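Local coordinates for CCHC-type domain-containing protein (PDB 7C47), which probably trims RNA from its 3' end as a metal-dependent exonuclease of the RNase D type, and binds zinc and nucleotides, at residues F100-R105 and N139-M144; Q125-A130 and V213-L218. All coordinates share one frame; numbering follows the deposited sequence.

Contact 1 of 2, residues F100-R105 and N139-M144; sequences FFDCRR and NRRSGM. With C5P (cytidine-5'-monophosphate), chain D.
R104 and R141 lay their guanidinium groups flat on one another, planes 15° apart and centres 3.5 Å apart, the two side chains arriving from opposite directions. R141 NE sits over one face of the R104 group, offset toward its rim, while D102 OD1 lies in plane at its edge. On the F101 ring, SE of the selenomethionine M144 stands over one face, 4.2 Å from the centroid, and S142 O meets the edge at CZ, 3.4 Å away, where the ring hydrogens carry slight positive charge.

The like charges of the stacked arginines, whose donors R104 NH1 and R141 NE sit close without bonding, are probably offset by D102 and D237, which bridges to both. R104 grips D102 side-on, NE to OD1 at 2.8 Å and NH2 to OD2 at 2.9 Å. The carboxylate is tilted: OD1 is met on its syn side, OD2 from above the plane. The bend of R104 at chi3 (-66°) turns its nitrogens back to this acid. R141 NH1 has only a long, charge-only salt bridge to D102 OD1; its hydrogen bond goes to Q125 OE1. Aspartate suits position 102 because its short side chain also accepts a weak capping bond from R104 N.

M144 bends at chi2 and chi3, its flexible selenoether chain bringing CE to 3.7 Å from F101 CG. The O2' of cytidine monophosphate donates to D102 OD2 at 3.0 Å, R104 NH2 comes within 3.2 Å of the base oxygen O2, and G143 CA, bare of any side chain, approaches O3'. The salt-bridge network and G143 thus border the nucleotide, with the Met-aromatic contact beside it toward metal-binding H194 and D191, consistent with the active-site cleft of a DEDD-type 3'-5' exonuclease.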
# COMPACT_ATOMS: atom_id res chain seq x y z
N PHE A 100 -4.89 3.33 -1.87
CA PHE A 100 -4.60 3.19 -0.47
C PHE A 100 -3.56 2.11 -0.21
O PHE A 100 -3.36 1.27 -1.00
CB PHE A 100 -5.84 2.72 0.29
CG PHE A 100 -6.89 3.73 0.48
CD1 PHE A 100 -7.83 3.92 -0.47
CD2 PHE A 100 -6.99 4.42 1.65
CE1 PHE A 100 -8.83 4.83 -0.29
CE2 PHE A 100 -7.98 5.33 1.84
CZ PHE A 100 -8.90 5.54 0.86
N PHE A 101 -2.87 2.21 0.90
CA PHE A 101 -2.00 1.16 1.36
C PHE A 101 -2.60 0.76 2.72
O PHE A 101 -2.30 1.39 3.68
CB PHE A 101 -0.55 1.59 1.51
CG PHE A 101 0.39 0.43 1.66
CD1 PHE A 101 0.67 -0.10 2.89
CD2 PHE A 101 0.92 -0.17 0.56
CE1 PHE A 101 1.50 -1.18 3.00
CE2 PHE A 101 1.72 -1.24 0.67
CZ PHE A 101 2.03 -1.74 1.89
N ASP A 102 -3.33 -0.35 2.74
CA ASP A 102 -4.15 -0.88 3.85
C ASP A 102 -5.23 0.17 4.11
O ASP A 102 -5.08 1.05 4.86
CB ASP A 102 -3.35 -1.25 5.12
CG ASP A 102 -4.20 -1.83 6.23
OD1 ASP A 102 -5.39 -2.04 6.02
OD2 ASP A 102 -3.66 -2.05 7.30
N CYS A 103 -6.38 -0.04 3.54
CA CYS A 103 -7.47 0.89 3.62
C CYS A 103 -8.49 0.66 4.74
O CYS A 103 -9.34 1.47 4.94
CB CYS A 103 -8.23 0.83 2.31
SG CYS A 103 -9.26 -0.64 2.15
N ARG A 104 -8.31 -0.42 5.48
CA ARG A 104 -9.35 -0.90 6.40
C ARG A 104 -9.79 0.16 7.42
O ARG A 104 -10.95 0.55 7.46
CB ARG A 104 -8.91 -2.17 7.14
CG ARG A 104 -8.75 -3.40 6.25
CD ARG A 104 -8.06 -4.55 6.96
NE ARG A 104 -6.66 -4.25 7.29
CZ ARG A 104 -5.82 -5.09 7.92
NH1 ARG A 104 -6.20 -6.31 8.29
NH2 ARG A 104 -4.57 -4.70 8.16
N ARG A 105 -8.83 0.64 8.21
CA ARG A 105 -9.07 1.66 9.23
C ARG A 105 -9.46 3.01 8.64
O ARG A 105 -10.32 3.70 9.20
CB ARG A 105 -7.83 1.84 10.13
CG ARG A 105 -7.94 1.23 11.52
CD ARG A 105 -8.29 -0.25 11.50
NE ARG A 105 -9.61 -0.55 12.07
CZ ARG A 105 -10.15 -1.77 12.11
NH1 ARG A 105 -11.35 -1.95 12.67
NH2 ARG A 105 -9.50 -2.82 11.58
N ASN A 139 -0.70 -15.43 2.18
CA ASN A 139 -1.74 -14.41 2.42
C ASN A 139 -1.34 -13.32 3.42
O ASN A 139 -2.20 -12.58 3.90
CB ASN A 139 -3.06 -15.08 2.84
CG ASN A 139 -3.06 -15.57 4.29
OD1 ASN A 139 -2.04 -16.02 4.80
ND2 ASN A 139 -4.22 -15.49 4.94
N ARG A 140 -0.04 -13.20 3.71
CA ARG A 140 0.45 -12.19 4.65
C ARG A 140 0.44 -10.80 4.02
O ARG A 140 0.69 -10.65 2.82
CB ARG A 140 1.86 -12.53 5.15
CG ARG A 140 1.90 -13.73 6.09
CD ARG A 140 3.26 -13.92 6.76
NE ARG A 140 4.32 -14.31 5.83
CZ ARG A 140 4.47 -15.53 5.29
NH1 ARG A 140 3.62 -16.53 5.55
NH2 ARG A 140 5.48 -15.76 4.45
N ARG A 141 0.13 -9.80 4.84
CA ARG A 141 0.26 -8.40 4.47
C ARG A 141 1.68 -7.96 4.80
O ARG A 141 2.20 -8.32 5.86
CB ARG A 141 -0.73 -7.55 5.26
CG ARG A 141 -2.20 -7.81 4.95
CD ARG A 141 -3.10 -7.01 5.87
NE ARG A 141 -4.52 -7.17 5.55
CZ ARG A 141 -5.23 -6.39 4.73
NH1 ARG A 141 -4.69 -5.34 4.09
NH2 ARG A 141 -6.52 -6.66 4.54
N SER A 142 2.30 -7.21 3.90
CA SER A 142 3.64 -6.67 4.10
C SER A 142 3.58 -5.16 4.32
O SER A 142 2.71 -4.47 3.79
CB SER A 142 4.51 -6.96 2.88
OG SER A 142 4.70 -8.35 2.72
N GLY A 143 4.53 -4.66 5.11
CA GLY A 143 4.68 -3.22 5.36
C GLY A 143 5.14 -2.46 4.13
O GLY A 143 5.62 -3.03 3.16
N MSE A 144 4.98 -1.14 4.19
CA MSE A 144 5.32 -0.24 3.08
C MSE A 144 6.76 -0.36 2.64
O MSE A 144 7.04 -0.41 1.44
CB MSE A 144 5.01 1.19 3.52
CG MSE A 144 5.32 2.27 2.48
SE MSE A 144 4.46 1.85 0.76
CE MSE A 144 2.93 3.07 0.99
O3P C5P D . 5.33 -5.87 9.73
P C5P D . 4.22 -6.79 10.07
O1P C5P D . 4.13 -6.90 11.55
O2P C5P D . 4.38 -8.03 9.26
O5' C5P D . 2.92 -6.01 9.57
C5' C5P D . 2.48 -6.11 8.20
C4' C5P D . 1.26 -5.26 7.96
O4' C5P D . 0.10 -5.89 8.58
C3' C5P D . 1.29 -3.84 8.51
O3' C5P D . 1.91 -2.94 7.60
C2' C5P D . -0.20 -3.53 8.69
O2' C5P D . -0.83 -3.01 7.54
C1' C5P D . -0.77 -4.89 9.09
N1 C5P D . -0.90 -5.08 10.55
C2 C5P D . -1.93 -4.40 11.22
N3 C5P D . -2.06 -4.56 12.56
C4 C5P D . -1.22 -5.35 13.22
C5 C5P D . -0.17 -6.06 12.56
C6 C5P D . -0.05 -5.89 11.24
O2 C5P D . -2.69 -3.67 10.57
N4 C5P D . -1.39 -5.48 14.54

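Contact 2 of 2, residues Q125-A130 and V213-L218; sequences QVFFTA and VAVERL. With C5P (cytidine-5'-monophosphate), chain D.
V126 and L218 meet by van der Waals contact between branch ends, V126 CG1 lying 3.4 Å from L218 CD2, tighter than usual for two carbons. L218 CG follows at 3.7 Å from the same V126 methyl, so one branch of the valine presses on the end of the leucine as the two side chains pass obliquely. A looser apolar contact joins A130 CB to V215 CG2 at 4.3 Å; the small alanine, one turn beyond V126, lets helix 212-226 come near here. The branched methyls of V126 and L218 and the flat F127 ring suit a wholly buried apolar contact.

The CH-pi interaction belongs to F127 and V215. V215 CG2 sits 3.8 Å from the centroid of the F127 ring and 10° off its normal, nearly above the centre. Its other methyl, CG1, lies at the root of the ring, against F127 CB and within 3.6 Å of F127 CA. With CG1 anti to its backbone N (chi1 -175°), V215 spreads one methyl to the main chain and the other to the ring, a division that a beta-branched residue makes naturally.

No hydrogen bond joins 125-130 to 213-218. Q125 extends its chain so that NE2 hydrogen-bonds O2' of cytidine monophosphate at 2.8 Å, and it also bonds S142 O.

The axes of 125-130 and 213-218 approach to 9.8 Å, their N-to-C directions 121° apart. L122 of strand 121-123 touches both F127 and V215, W247, L248 and Y251 of helix 245-251 pack on L218, and F128 reaches helix 144-152, so helix 124-136 lies between helices 144-152 and 212-226.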
# COMPACT_ATOMS: atom_id res chain seq x y z
N GLN A 125 -1.53 -2.61 -0.74
CA GLN A 125 -1.07 -3.66 0.17
C GLN A 125 -1.71 -4.98 -0.22
O GLN A 125 -1.03 -6.00 -0.33
CB GLN A 125 -1.40 -3.33 1.62
CG GLN A 125 -0.72 -4.27 2.61
CD GLN A 125 -1.14 -4.04 4.04
OE1 GLN A 125 -2.33 -3.98 4.35
NE2 GLN A 125 -0.17 -3.93 4.94
N VAL A 126 -3.03 -4.95 -0.43
CA VAL A 126 -3.80 -6.13 -0.85
C VAL A 126 -3.33 -6.62 -2.23
O VAL A 126 -3.23 -7.83 -2.45
CB VAL A 126 -5.32 -5.84 -0.85
CG1 VAL A 126 -6.12 -6.96 -1.51
CG2 VAL A 126 -5.82 -5.61 0.58
N PHE A 127 -3.06 -5.69 -3.14
CA PHE A 127 -2.47 -5.99 -4.45
C PHE A 127 -1.20 -6.83 -4.27
O PHE A 127 -1.07 -7.88 -4.89
CB PHE A 127 -2.15 -4.70 -5.21
CG PHE A 127 -2.21 -4.82 -6.72
CD1 PHE A 127 -1.67 -5.91 -7.40
CD2 PHE A 127 -2.80 -3.80 -7.48
CE1 PHE A 127 -1.74 -5.99 -8.79
CE2 PHE A 127 -2.87 -3.88 -8.86
CZ PHE A 127 -2.33 -4.97 -9.52
N PHE A 128 -0.27 -6.36 -3.44
CA PHE A 128 0.98 -7.09 -3.21
C PHE A 128 0.72 -8.48 -2.66
O PHE A 128 1.29 -9.44 -3.16
CB PHE A 128 1.91 -6.32 -2.26
CG PHE A 128 3.29 -6.93 -2.16
CD1 PHE A 128 4.22 -6.77 -3.18
CD2 PHE A 128 3.65 -7.68 -1.04
CE1 PHE A 128 5.49 -7.33 -3.09
CE2 PHE A 128 4.92 -8.24 -0.94
CZ PHE A 128 5.83 -8.07 -1.96
N THR A 129 -0.16 -8.59 -1.67
CA THR A 129 -0.53 -9.89 -1.09
C THR A 129 -1.20 -10.81 -2.12
O THR A 129 -1.01 -12.03 -2.08
CB THR A 129 -1.45 -9.71 0.13
OG1 THR A 129 -0.76 -8.95 1.13
CG2 THR A 129 -1.87 -11.06 0.73
N ALA A 130 -1.98 -10.23 -3.03
CA ALA A 130 -2.61 -10.98 -4.11
C ALA A 130 -1.59 -11.57 -5.09
O ALA A 130 -1.80 -12.66 -5.62
CB ALA A 130 -3.61 -10.10 -4.86
N VAL A 213 -8.31 -5.25 -12.24
CA VAL A 213 -9.75 -5.36 -12.02
C VAL A 213 -10.08 -6.38 -10.92
O VAL A 213 -11.01 -6.18 -10.14
CB VAL A 213 -10.51 -5.68 -13.34
CG1 VAL A 213 -11.97 -6.06 -13.09
CG2 VAL A 213 -10.44 -4.48 -14.28
N ALA A 214 -9.32 -7.47 -10.86
CA ALA A 214 -9.51 -8.47 -9.80
C ALA A 214 -9.19 -7.91 -8.41
O ALA A 214 -9.89 -8.21 -7.45
CB ALA A 214 -8.68 -9.71 -10.09
N VAL A 215 -8.14 -7.10 -8.31
CA VAL A 215 -7.74 -6.49 -7.04
C VAL A 215 -8.70 -5.35 -6.67
O VAL A 215 -8.95 -5.11 -5.49
CB VAL A 215 -6.27 -5.99 -7.05
CG1 VAL A 215 -5.85 -5.47 -5.68
CG2 VAL A 215 -5.33 -7.12 -7.47
N GLU A 216 -9.23 -4.65 -7.67
CA GLU A 216 -10.30 -3.66 -7.46
C GLU A 216 -11.53 -4.28 -6.81
O GLU A 216 -12.08 -3.73 -5.86
CB GLU A 216 -10.69 -2.97 -8.78
CG GLU A 216 -9.69 -1.91 -9.22
CD GLU A 216 -9.93 -1.37 -10.63
OE1 GLU A 216 -10.84 -1.87 -11.35
OE2 GLU A 216 -9.19 -0.44 -11.03
N ARG A 217 -11.95 -5.43 -7.32
CA ARG A 217 -13.11 -6.14 -6.77
C ARG A 217 -12.84 -6.70 -5.38
O ARG A 217 -13.72 -6.64 -4.52
CB ARG A 217 -13.55 -7.26 -7.72
CG ARG A 217 -14.23 -6.72 -8.96
CD ARG A 217 -14.72 -7.84 -9.86
NE ARG A 217 -13.63 -8.40 -10.65
CZ ARG A 217 -13.76 -9.34 -11.57
NH1 ARG A 217 -12.68 -9.77 -12.23
NH2 ARG A 217 -14.95 -9.88 -11.85
N LEU A 218 -11.64 -7.22 -5.15
CA LEU A 218 -11.21 -7.64 -3.81
C LEU A 218 -11.19 -6.46 -2.84
O LEU A 218 -11.64 -6.59 -1.71
CB LEU A 218 -9.84 -8.32 -3.88
CG LEU A 218 -9.16 -8.75 -2.59
CD1 LEU A 218 -10.09 -9.59 -1.72
CD2 LEU A 218 -7.89 -9.52 -2.91
O3P C5P D . 5.33 -5.87 9.73
P C5P D . 4.22 -6.79 10.07
O1P C5P D . 4.13 -6.90 11.55
O2P C5P D . 4.38 -8.03 9.26
O5' C5P D . 2.92 -6.01 9.57
C5' C5P D . 2.48 -6.11 8.20
C4' C5P D . 1.26 -5.26 7.96
O4' C5P D . 0.10 -5.89 8.58
C3' C5P D . 1.29 -3.84 8.51
O3' C5P D . 1.91 -2.94 7.60
C2' C5P D . -0.20 -3.53 8.69
O2' C5P D . -0.83 -3.01 7.54
C1' C5P D . -0.77 -4.89 9.09
N1 C5P D . -0.90 -5.08 10.55
C2 C5P D . -1.93 -4.40 11.22
N3 C5P D . -2.06 -4.56 12.56
C4 C5P D . -1.22 -5.35 13.22
C5 C5P D . -0.17 -6.06 12.56
C6 C5P D . -0.05 -5.89 11.24
O2 C5P D . -2.69 -3.67 10.57
N4 C5P D . -1.39 -5.48 14.54

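From the N terminus, the chain leaves strand 97-100 through 100-105, passes along helix 104-114 and edge strand 121-123, and enters helix 124-136 at 125-130. Contact 1 closes when 139-144 returns, 34 residues on, to the start of helix 104-114. The longer loop of contact 2 closes only when helix 212-226 comes back to 125-130. Since 125-130 falls between the segments of contact 1, the two loops cross. They also touch directly, T129 OG1 probably bonding R140 O, and both reach the same nucleotide. Together they tie the end of the sheet and the nucleotide site to helix 212-226.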